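PDB 2CX0: hypothetical protein APE0525, which is of unknown function but carries a PUA domain and probably binds RNA, perhaps in connection with translation initiation. Local coordinates for residues Gln81-Ala85 with Phe86-Trp90; Ala102-Ala106 with Lys107-Leu111; Thr52-Gly55 with Glu56-Ile59. All blocks are in the same frame, centred on the assembly; numbering follows the deposited sequence.

Contact 1. Residues Gln81-Ala85 with Phe86-Trp90; sequences QCLKA and FGVDW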
loop_
_atom_site.group_PDB
_atom_site.type_symbol
_atom_site.label_atom_id
_atom_site.label_comp_id
_atom_site.label_asym_id
_atom_site.label_seq_id
_atom_site.Cartn_x
_atom_site.Cartn_y
_atom_site.Cartn_z
ATOM N N GLN A 81 -3.825 4.941 2.933
ATOM C CA GLN A 81 -3.856 6.322 3.488
ATOM C C GLN A 81 -2.632 7.121 2.979
ATOM O O GLN A 81 -2.743 8.320 2.685
ATOM C CB GLN A 81 -3.854 6.313 5.047
ATOM C CG GLN A 81 -5.199 5.805 5.667
ATOM C CD GLN A 81 -5.398 4.287 5.628
ATOM O OE1 GLN A 81 -4.473 3.533 5.243
ATOM N NE2 GLN A 81 -6.601 3.827 6.052
ATOM N N CYS A 82 -1.479 6.448 2.871
ATOM C CA CYS A 82 -0.278 7.079 2.355
ATOM C C CYS A 82 -0.519 7.497 0.888
ATOM O O CYS A 82 -0.143 8.616 0.408
ATOM C CB CYS A 82 0.894 6.086 2.415
ATOM S SG CYS A 82 2.424 6.719 1.655
ATOM N N LEU A 83 -1.192 6.640 0.146
ATOM C CA LEU A 83 -1.436 7.016 -1.274
ATOM C C LEU A 83 -2.391 8.225 -1.384
ATOM O O LEU A 83 -2.302 9.035 -2.315
ATOM C CB LEU A 83 -1.992 5.843 -2.059
ATOM C CG LEU A 83 -1.055 4.611 -2.041
ATOM C CD1 LEU A 83 -1.668 3.566 -3.026
ATOM C CD2 LEU A 83 0.437 4.924 -2.401
ATOM N N LYS A 84 -3.287 8.342 -0.423
ATOM C CA LYS A 84 -4.208 9.460 -0.409
ATOM C C LYS A 84 -3.496 10.817 -0.080
ATOM O O LYS A 84 -3.645 11.834 -0.768
ATOM C CB LYS A 84 -5.333 9.171 0.589
ATOM C CG LYS A 84 -6.391 10.273 0.615
ATOM C CD LYS A 84 -7.654 9.803 1.372
ATOM C CE LYS A 84 -8.716 10.918 1.478
ATOM N NZ LYS A 84 -9.914 10.462 2.293
ATOM N N ALA A 85 -2.640 10.770 0.899
ATOM C CA ALA A 85 -1.952 11.933 1.311
ATOM C C ALA A 85 -0.826 12.327 0.343
ATOM O O ALA A 85 -0.612 13.516 0.112
ATOM C CB ALA A 85 -1.416 11.708 2.795
ATOM N N PHE A 86 -0.156 11.354 -0.289
ATOM C CA PHE A 86 0.999 11.647 -1.145
ATOM C C PHE A 86 0.839 11.310 -2.623
ATOM O O PHE A 86 1.741 11.579 -3.394
ATOM C CB PHE A 86 2.221 10.897 -0.577
ATOM C CG PHE A 86 2.667 11.400 0.760
ATOM C CD1 PHE A 86 3.359 12.614 0.858
ATOM C CD2 PHE A 86 2.353 10.711 1.944
ATOM C CE1 PHE A 86 3.724 13.127 2.115
ATOM C CE2 PHE A 86 2.714 11.222 3.189
ATOM C CZ PHE A 86 3.401 12.440 3.263
ATOM N N GLY A 87 -0.278 10.686 -3.015
ATOM C CA GLY A 87 -0.482 10.398 -4.423
ATOM C C GLY A 87 0.135 9.072 -4.789
ATOM O O GLY A 87 0.642 8.352 -3.888
ATOM N N VAL A 88 0.149 8.764 -6.090
ATOM C CA VAL A 88 0.687 7.484 -6.547
ATOM C C VAL A 88 1.799 7.644 -7.531
ATOM O O VAL A 88 2.396 6.650 -8.007
ATOM C CB VAL A 88 -0.425 6.647 -7.232
ATOM C CG1 VAL A 88 -1.426 6.236 -6.160
ATOM C CG2 VAL A 88 -1.132 7.491 -8.370
ATOM N N ASP A 89 2.099 8.900 -7.865
ATOM C CA ASP A 89 3.127 9.121 -8.879
ATOM C C ASP A 89 4.538 8.690 -8.434
ATOM O O ASP A 89 5.387 8.453 -9.260
ATOM C CB ASP A 89 3.122 10.586 -9.361
ATOM C CG ASP A 89 3.960 10.769 -10.608
ATOM O OD1 ASP A 89 3.526 10.266 -11.660
ATOM O OD2 ASP A 89 5.070 11.379 -10.524
ATOM N N TRP A 90 4.759 8.572 -7.139
ATOM C CA TRP A 90 6.046 8.127 -6.621
ATOM C C TRP A 90 6.255 6.589 -6.712
ATOM O O TRP A 90 7.365 6.076 -6.475
ATOM C CB TRP A 90 6.186 8.596 -5.177
ATOM C CG TRP A 90 5.193 8.004 -4.226
ATOM C CD1 TRP A 90 3.862 8.334 -4.091
ATOM C CD2 TRP A 90 5.443 6.955 -3.280
ATOM N NE1 TRP A 90 3.271 7.549 -3.127
ATOM C CE2 TRP A 90 4.219 6.696 -2.607
ATOM C CE3 TRP A 90 6.582 6.209 -2.933
ATOM C CZ2 TRP A 90 4.106 5.715 -1.593
ATOM C CZ3 TRP A 90 6.472 5.224 -1.927
ATOM C CH2 TRP A 90 5.240 4.990 -1.272
#

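Contact 2. Residues Ala102-Ala106 with Lys107-Leu111; sequences AIALA and KGAHL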
loop_
_atom_site.group_PDB
_atom_site.type_symbol
_atom_site.label_atom_id
_atom_site.label_comp_id
_atom_site.label_asym_id
_atom_site.label_seq_id
_atom_site.Cartn_x
_atom_site.Cartn_y
_atom_site.Cartn_z
ATOM N N ALA A 102 -12.420 -3.701 -8.963
ATOM C CA ALA A 102 -12.219 -2.762 -7.832
ATOM C C ALA A 102 -13.021 -3.327 -6.654
ATOM O O ALA A 102 -12.554 -3.371 -5.538
ATOM C CB ALA A 102 -12.754 -1.334 -8.175
ATOM N N ILE A 103 -14.253 -3.771 -6.913
ATOM C CA ILE A 103 -15.059 -4.341 -5.851
ATOM C C ILE A 103 -14.438 -5.614 -5.298
ATOM O O ILE A 103 -14.376 -5.840 -4.067
ATOM C CB ILE A 103 -16.498 -4.637 -6.383
ATOM C CG1 ILE A 103 -17.264 -3.325 -6.508
ATOM C CG2 ILE A 103 -17.258 -5.620 -5.429
ATOM C CD1 ILE A 103 -18.457 -3.469 -7.373
ATOM N N ALA A 104 -13.944 -6.454 -6.192
ATOM C CA ALA A 104 -13.323 -7.733 -5.702
ATOM C C ALA A 104 -12.076 -7.463 -4.826
ATOM O O ALA A 104 -11.869 -8.085 -3.789
ATOM C CB ALA A 104 -12.922 -8.636 -6.896
ATOM N N LEU A 105 -11.260 -6.510 -5.246
ATOM C CA LEU A 105 -10.094 -6.181 -4.477
ATOM C C LEU A 105 -10.545 -5.616 -3.131
ATOM O O LEU A 105 -9.917 -5.931 -2.119
ATOM C CB LEU A 105 -9.265 -5.134 -5.235
ATOM C CG LEU A 105 -8.157 -5.714 -6.153
ATOM C CD1 LEU A 105 -8.608 -6.991 -6.844
ATOM C CD2 LEU A 105 -7.767 -4.647 -7.181
ATOM N N ALA A 106 -11.587 -4.777 -3.120
ATOM C CA ALA A 106 -12.022 -4.217 -1.819
ATOM C C ALA A 106 -12.580 -5.312 -0.871
ATOM O O ALA A 106 -12.867 -5.045 0.301
ATOM C CB ALA A 106 -13.090 -3.109 -2.029
ATOM N N LYS A 107 -12.792 -6.521 -1.404
ATOM C CA LYS A 107 -13.241 -7.684 -0.610
ATOM C C LYS A 107 -12.015 -8.535 -0.265
ATOM O O LYS A 107 -12.121 -9.462 0.543
ATOM C CB LYS A 107 -14.228 -8.599 -1.368
ATOM C CG LYS A 107 -15.613 -8.065 -1.737
ATOM C CD LYS A 107 -16.425 -9.194 -2.446
ATOM C CE LYS A 107 -17.646 -8.648 -3.091
ATOM N NZ LYS A 107 -18.313 -9.690 -3.949
ATOM N N GLY A 108 -10.863 -8.238 -0.862
ATOM C CA GLY A 108 -9.647 -8.974 -0.519
ATOM C C GLY A 108 -9.113 -9.915 -1.566
ATOM O O GLY A 108 -8.173 -10.690 -1.324
ATOM N N ALA A 109 -9.690 -9.902 -2.749
ATOM C CA ALA A 109 -9.161 -10.794 -3.824
ATOM C C ALA A 109 -7.812 -10.275 -4.420
ATOM O O ALA A 109 -7.471 -9.092 -4.314
ATOM C CB ALA A 109 -10.228 -10.873 -4.967
ATOM N N HIS A 110 -7.035 -11.165 -5.033
ATOM C CA HIS A 110 -5.841 -10.764 -5.752
ATOM C C HIS A 110 -6.378 -10.197 -7.072
ATOM O O HIS A 110 -7.566 -10.373 -7.395
ATOM C CB HIS A 110 -4.980 -11.988 -6.087
ATOM C CG HIS A 110 -4.301 -12.574 -4.894
ATOM N ND1 HIS A 110 -4.579 -13.846 -4.401
ATOM C CD2 HIS A 110 -3.388 -12.040 -4.058
ATOM C CE1 HIS A 110 -3.855 -14.052 -3.308
ATOM N NE2 HIS A 110 -3.123 -12.974 -3.079
ATOM N N LEU A 111 -5.523 -9.498 -7.809
ATOM C CA LEU A 111 -5.964 -8.910 -9.083
ATOM C C LEU A 111 -5.606 -9.823 -10.274
ATOM O O LEU A 111 -4.453 -10.113 -10.524
ATOM C CB LEU A 111 -5.360 -7.494 -9.292
ATOM C CG LEU A 111 -5.579 -6.848 -10.677
ATOM C CD1 LEU A 111 -7.143 -6.665 -10.916
ATOM C CD2 LEU A 111 -4.798 -5.468 -10.723
HETATM O O HOH W 1 -7.251 -7.112 -2.462
#

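Contact 3. Residues Thr52-Gly55 with Glu56-Ile59; sequences TDSG and EYEI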
loop_
_atom_site.group_PDB
_atom_site.type_symbol
_atom_site.label_atom_id
_atom_site.label_comp_id
_atom_site.label_asym_id
_atom_site.label_seq_id
_atom_site.Cartn_x
_atom_site.Cartn_y
_atom_site.Cartn_z
ATOM N N THR A 52 -3.812 -5.230 19.508
ATOM C CA THR A 52 -5.257 -5.491 19.501
ATOM C C THR A 52 -5.445 -6.910 20.022
ATOM O O THR A 52 -4.461 -7.553 20.415
ATOM C CB THR A 52 -5.791 -5.553 18.091
ATOM O OG1 THR A 52 -5.154 -6.660 17.409
ATOM C CG2 THR A 52 -5.523 -4.256 17.337
ATOM N N ASP A 53 -6.701 -7.385 19.999
ATOM C CA ASP A 53 -7.090 -8.767 20.385
ATOM C C ASP A 53 -6.234 -9.903 19.798
ATOM O O ASP A 53 -5.843 -10.851 20.472
ATOM C CB ASP A 53 -8.493 -9.084 19.861
ATOM C CG ASP A 53 -9.548 -8.829 20.861
ATOM O OD1 ASP A 53 -9.167 -8.544 22.018
ATOM O OD2 ASP A 53 -10.750 -8.918 20.482
ATOM N N SER A 54 -6.028 -9.839 18.504
ATOM C CA SER A 54 -5.315 -10.901 17.833
ATOM C C SER A 54 -3.814 -10.715 17.793
ATOM O O SER A 54 -3.070 -11.695 17.758
ATOM C CB SER A 54 -5.877 -11.080 16.391
ATOM O OG SER A 54 -5.657 -9.918 15.593
ATOM N N GLY A 55 -3.343 -9.473 17.841
ATOM C CA GLY A 55 -1.921 -9.315 17.721
ATOM C C GLY A 55 -1.402 -7.905 17.604
ATOM O O GLY A 55 -2.045 -6.946 18.060
ATOM N N GLU A 56 -0.224 -7.785 16.978
ATOM C CA GLU A 56 0.443 -6.496 16.915
ATOM C C GLU A 56 0.660 -5.930 15.521
ATOM O O GLU A 56 0.905 -6.685 14.585
ATOM C CB GLU A 56 1.794 -6.626 17.654
ATOM C CG GLU A 56 1.601 -6.872 19.164
ATOM C CD GLU A 56 2.655 -6.178 20.032
ATOM O OE1 GLU A 56 3.080 -5.035 19.692
ATOM O OE2 GLU A 56 3.032 -6.779 21.069
ATOM N N TYR A 57 0.510 -4.620 15.387
ATOM C CA TYR A 57 0.729 -3.921 14.104
ATOM C C TYR A 57 1.758 -2.828 14.364
ATOM O O TYR A 57 1.757 -2.204 15.431
ATOM C CB TYR A 57 -0.568 -3.217 13.618
ATOM C CG TYR A 57 -1.755 -4.140 13.415
ATOM C CD1 TYR A 57 -2.448 -4.701 14.527
ATOM C CD2 TYR A 57 -2.170 -4.465 12.144
ATOM C CE1 TYR A 57 -3.514 -5.570 14.341
ATOM C CE2 TYR A 57 -3.244 -5.329 11.926
ATOM C CZ TYR A 57 -3.904 -5.876 13.030
ATOM O OH TYR A 57 -4.956 -6.720 12.781
ATOM N N GLU A 58 2.621 -2.567 13.401
ATOM C CA GLU A 58 3.607 -1.477 13.560
ATOM C C GLU A 58 3.468 -0.668 12.305
ATOM O O GLU A 58 3.505 -1.219 11.191
ATOM C CB GLU A 58 5.017 -2.012 13.645
ATOM C CG GLU A 58 5.338 -2.518 15.005
ATOM C CD GLU A 58 6.807 -2.864 15.156
ATOM O OE1 GLU A 58 7.660 -2.162 14.559
ATOM O OE2 GLU A 58 7.089 -3.837 15.887
ATOM N N ILE A 59 3.314 0.633 12.481
ATOM C CA ILE A 59 3.124 1.538 11.357
ATOM C C ILE A 59 3.983 2.809 11.480
ATOM O O ILE A 59 4.069 3.415 12.563
ATOM C CB ILE A 59 1.653 2.025 11.288
ATOM C CG1 ILE A 59 0.687 0.834 11.030
ATOM C CG2 ILE A 59 1.509 3.036 10.145
ATOM C CD1 ILE A 59 -0.803 1.328 11.162
HETATM O O HOH W 2 -6.574 -7.483 14.754
#

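Contact 1. Residues Gln81-Ala85 with Phe86-Trp90
Leu83 and Cys82, on the last turn of helix 80-86, meet the indole of Trp90 where the chain comes back past the helix end. Leu83 CD2 lies 3.8 Å from Trp90 CZ2, the two side chains crossing at about a right angle, while the other methyl, Leu83 CD1, touches Val88 CG1 at 4.1 Å. One leucine thus touches both Val88 and Trp90, and it also packs on Pro139 and Val142 of strand 138-145. Cys82 points SG anti to its own backbone N (chi1 175°), which places the sulfur between two aromatic rings. Cys82 SG sits 3.8 Å from Trp90 CZ2, with an oblique approach to the six-membered ring, and 4.0 Å from Phe86 CD2, again obliquely; both are sulfur-aromatic contacts. The Phe86 ring packs on Pro38, Phe39 and Cys67, and Trp90 meets the ring of Tyr34.

Further out the contact becomes polar. Phe86 N donates to Cys82 O (2.8 Å) in the last regular turn. The next bond runs from Gly87 N to Leu83 O at 2.7 Å. Gly87 then takes positive phi (88°), and the chain leaves the helix. Gly87 O lies in the plane of the indole at the ring edge, where Trp90 NE1 donates a weak hydrogen bond of 2.9 Å to it.

The indole therefore does two jobs: its six-membered ring, at CZ2, packs obliquely against Leu83 CD2 and Cys82 SG, while its N-H partly satisfies the carbonyl of Gly87, the first residue beyond the helix. That weak bond, together with the apolar packing, is consistent with a fixed orientation of the indole, and the loop leading to strand 93-97 covers the Cys82 and Leu83 side of the helix.

Contact 2. Residues Ala102-Ala106 with Lys107-Leu111
Ile103 and Lys107 run side by side in the same direction along the outside of helix 99-107, with Ile103 CG2 3.8 Å from Lys107 CE. Lys107, with CG anti to its carbonyl carbon (chi1 -66°) and the chain extended beyond it, lays its methylenes along Ile103 and carries NZ outward. Next to them the two small residues Ala104 and Ala109 face each other, CB to CB at 4.0 Å. Leu105 turns inward: Leu105 CD1 lies 3.5 Å from Ala109 O and also touches Leu111 CB, in a core shared with Ala131 and Met141.

The backbone bonds of the helix end accompany this packing. Ala104 O takes two bonds from opposite faces of its carbonyl plane, from Lys107 N and, straighter at 165°, from Ala109 N (3.0 Å). Gly108 N binds Leu105 O at 2.8 Å, and a water donates to both Leu105 O and Ala109 O, bridging the helix end to the departing chain. Gly108 has phi 109°, and its carbonyl is held by Arg167.

Positive phi at Gly108 with bonds back into the last turn makes this a Schellman motif, with Ala104 and Ala109 as its apolar pair; it ends helix 99-107 of the PUA domain and leads the chain on to strand 111-112.

Contact 3. Residues Thr52-Gly55 with Glu56-Ile59
Tyr57 presents the edge of its ring to Thr52: Thr52 OG1 lies in the ring plane, 3.6 Å from Tyr57 CE1, and the two side chains cross at about a right angle. Thr52 CG2 touches the same corner of the ring, 3.8 Å from Tyr57 CE1, whereas Gly55 O approaches obliquely. A water also sits in the ring plane, at the phenol end, 2.7 Å from Tyr57 OH. Elsewhere the ring packs on Ala174 and Leu178 of helix 174-183 and on Val8.

That water gathers three hydroxyls, for its oxygen is also 2.7 Å from Ser54 OG and 3.1 Å from Thr52 OG1. With chi1 63°, Thr52 OG1 sits between its backbone N and carbonyl carbon, facing both the water and the turn; Ser54 has nearly the same chi1, 64°, which brings its OG round to the water too. Thr52 N donates to Gly55 O at 2.9 Å, closing the tight hairpin turn between strands 45-51 and 56-62.

No direct hydrogen bond spans the two segments here. Thr52 OG1 at the edge and CG2 beside CE1 pack against the ring, and one ordered water joins the Thr52, Ser54 and Tyr57 hydroxyls at the hairpin end.

The three contacts follow one another along the chain without touching. Contact 3 lies at a hairpin end of the six-stranded antiparallel sheet, in the DUF1947 region, about 24 Å from contact 1, centre to centre, though their nearest atoms are about 7 Å apart. Helix 174-183 lies near both: Tyr57 packs on it, and Gln81 is hydrogen-bonded to Gln180. Contact 1 lies along the chain between the strands of the antiparallel sheet and strand 93-97, the first of the mixed sheet, and contact 2 lies in the PUA domain, with centres about 19 Å apart. Strand 138-145 receives leucines from both, Leu83 and Leu105. Contacts 1 and 2 each end a helix at a positive-phi glycine, whereas contact 3 turns between strands.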